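Local coordinates for alpha-actinin-like protein 1 (Schizosaccharomyces pombe, PDB 5BVR) that binds actin filaments through an N-terminal actin-binding domain of two calponin-homology domains and helps form and organise the actin ring in cytokinesis, at residues R67-L71 / P93-D98. Sequence-based numbering, arbitrary orientation.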
loop_
_atom_site.group_PDB
_atom_site.type_symbol
_atom_site.label_atom_id
_atom_site.label_comp_id
_atom_site.label_asym_id
_atom_site.label_seq_id
_atom_site.Cartn_x
_atom_site.Cartn_y
_atom_site.Cartn_z
ATOM N N ARG A 67 -22.870 -0.148 21.151
ATOM C CA ARG A 67 -21.598 0.580 21.168
ATOM C C ARG A 67 -20.534 -0.098 22.041
ATOM O O ARG A 67 -19.363 -0.140 21.636
ATOM C CB ARG A 67 -21.798 2.034 21.600
ATOM C CG ARG A 67 -20.542 2.890 21.535
ATOM C CD ARG A 67 -20.816 4.336 21.954
ATOM N NE ARG A 67 -19.610 5.159 21.911
ATOM C CZ ARG A 67 -19.133 5.762 20.819
ATOM N NH1 ARG A 67 -19.774 5.669 19.656
ATOM N NH2 ARG A 67 -18.039 6.488 20.920
ATOM N N VAL A 68 -20.917 -0.656 23.190
ATOM C CA VAL A 68 -19.940 -1.268 24.084
ATOM C C VAL A 68 -19.152 -2.375 23.364
ATOM O O VAL A 68 -17.961 -2.549 23.589
ATOM C CB VAL A 68 -20.607 -1.814 25.388
ATOM C CG1 VAL A 68 -21.664 -2.856 25.079
ATOM C CG2 VAL A 68 -19.569 -2.380 26.341
ATOM N N HIS A 69 -19.826 -3.104 22.490
ATOM C CA HIS A 69 -19.194 -4.231 21.799
ATOM C C HIS A 69 -18.332 -3.785 20.633
ATOM O O HIS A 69 -17.356 -4.449 20.304
ATOM C CB HIS A 69 -20.258 -5.224 21.380
ATOM C CG HIS A 69 -20.925 -5.859 22.559
ATOM N ND1 HIS A 69 -22.290 -6.003 22.673
ATOM C CD2 HIS A 69 -20.396 -6.335 23.709
ATOM C CE1 HIS A 69 -22.574 -6.569 23.834
ATOM N NE2 HIS A 69 -21.443 -6.780 24.484
ATOM N N ARG A 70 -18.663 -2.649 20.028
ATOM C CA ARG A 70 -17.811 -2.092 18.984
ATOM C C ARG A 70 -16.529 -1.600 19.622
ATOM O O ARG A 70 -15.436 -1.839 19.107
ATOM C CB ARG A 70 -18.540 -0.967 18.228
ATOM C CG ARG A 70 -19.791 -1.466 17.492
ATOM C CD ARG A 70 -20.385 -0.478 16.480
ATOM N NE ARG A 70 -20.987 0.696 17.089
ATOM C CZ ARG A 70 -22.247 0.764 17.516
ATOM N NH1 ARG A 70 -23.051 -0.290 17.423
ATOM N NH2 ARG A 70 -22.703 1.894 18.049
ATOM N N LEU A 71 -16.644 -0.893 20.739
ATOM C CA LEU A 71 -15.471 -0.463 21.465
ATOM C C LEU A 71 -14.618 -1.662 21.889
ATOM O O LEU A 71 -13.403 -1.626 21.747
ATOM C CB LEU A 71 -15.845 0.378 22.681
ATOM C CG LEU A 71 -16.434 1.759 22.358
ATOM C CD1 LEU A 71 -17.105 2.338 23.597
ATOM C CD2 LEU A 71 -15.380 2.731 21.842
ATOM N N PRO A 93 -10.031 3.679 21.032
ATOM C CA PRO A 93 -11.120 2.967 20.353
ATOM C C PRO A 93 -12.239 3.863 19.823
ATOM O O PRO A 93 -12.757 3.593 18.742
ATOM C CB PRO A 93 -11.633 2.020 21.438
ATOM C CG PRO A 93 -10.414 1.740 22.235
ATOM C CD PRO A 93 -9.685 3.050 22.319
ATOM N N ALA A 94 -12.622 4.886 20.580
ATOM C CA ALA A 94 -13.717 5.742 20.158
ATOM C C ALA A 94 -13.360 6.518 18.890
ATOM O O ALA A 94 -14.250 6.850 18.094
ATOM C CB ALA A 94 -14.135 6.702 21.285
ATOM N N ASP A 95 -12.072 6.779 18.669
ATOM C CA ASP A 95 -11.666 7.480 17.455
ATOM C C ASP A 95 -12.013 6.666 16.216
ATOM O O ASP A 95 -12.317 7.213 15.144
ATOM C CB ASP A 95 -10.170 7.769 17.481
ATOM C CG ASP A 95 -9.773 8.710 18.605
ATOM O OD1 ASP A 95 -10.461 9.749 18.787
ATOM O OD2 ASP A 95 -8.782 8.413 19.301
ATOM N N ILE A 96 -11.936 5.343 16.345
ATOM C CA ILE A 96 -12.269 4.454 15.246
ATOM C C ILE A 96 -13.782 4.243 15.165
ATOM O O ILE A 96 -14.370 4.356 14.092
ATOM C CB ILE A 96 -11.485 3.120 15.339
ATOM C CG1 ILE A 96 -9.974 3.410 15.269
ATOM C CG2 ILE A 96 -11.899 2.183 14.240
ATOM C CD1 ILE A 96 -9.101 2.250 15.645
ATOM N N VAL A 97 -14.409 3.945 16.304
ATOM C CA VAL A 97 -15.857 3.746 16.347
ATOM C C VAL A 97 -16.588 4.963 15.769
ATOM O O VAL A 97 -17.558 4.797 15.029
ATOM C CB VAL A 97 -16.350 3.414 17.773
ATOM C CG1 VAL A 97 -17.896 3.375 17.852
ATOM C CG2 VAL A 97 -15.736 2.101 18.233
ATOM N N ASP A 98 -16.080 6.167 16.051
ATOM C CA ASP A 98 -16.714 7.410 15.601
ATOM C C ASP A 98 -16.160 7.980 14.303
ATOM O O ASP A 98 -16.535 9.089 13.904
ATOM C CB ASP A 98 -16.636 8.440 16.719
ATOM C CG ASP A 98 -17.481 8.053 17.920
ATOM O OD1 ASP A 98 -18.493 7.352 17.727
ATOM O OD2 ASP A 98 -17.111 8.479 19.018
#
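R67 and L71, one turn apart at the start of helix 67-83, meet the short helix 93-97; the axes of segments 67-71 and 93-97 come within 10.0 Å, their N-to-C directions 114° apart, and the backbones draw nearest where the CA of L71 lies 5.7 Å from that of P93. The polar link is a salt bridge between exposed R67 and D98. With CG anti to the backbone N (chi1 -175°) and the chain straight out to NE, R67 reaches across to D98 and grips its carboxylate end-on: NH1 lies 2.9 Å from OD1 and NH2 2.9 Å from OD2. Both oxygens are met on their syn sides, somewhat out of the carboxylate plane but nearly in the guanidinium plane; the two planes are 20° apart, and the paired bonds limit rotation of either group. D98, just past the helix end, is also held by its backbone N, bonded to A94 O.

Beside the bridge, V97 CG1 approaches R67 NH1 obliquely, at 3.5 Å, while V97 CG2 reaches L71 CD2 at 3.7 Å. That same leucine methyl packs on P93 CB (3.8 Å) and beside A94. R70 lays its CB near V97 CG2, but its NH1 turns back to the carbonyls of P64 and R65.

Within the first calponin-homology domain, the contact joins helix 67-83 to the actin-binding region. A two-pronged surface clasp borders aliphatic packing around L71 CD2, with V97 touching both; together they probably help, with P93 and I96 packed on V74, N75 and L78, to seat the short helix on the longer one.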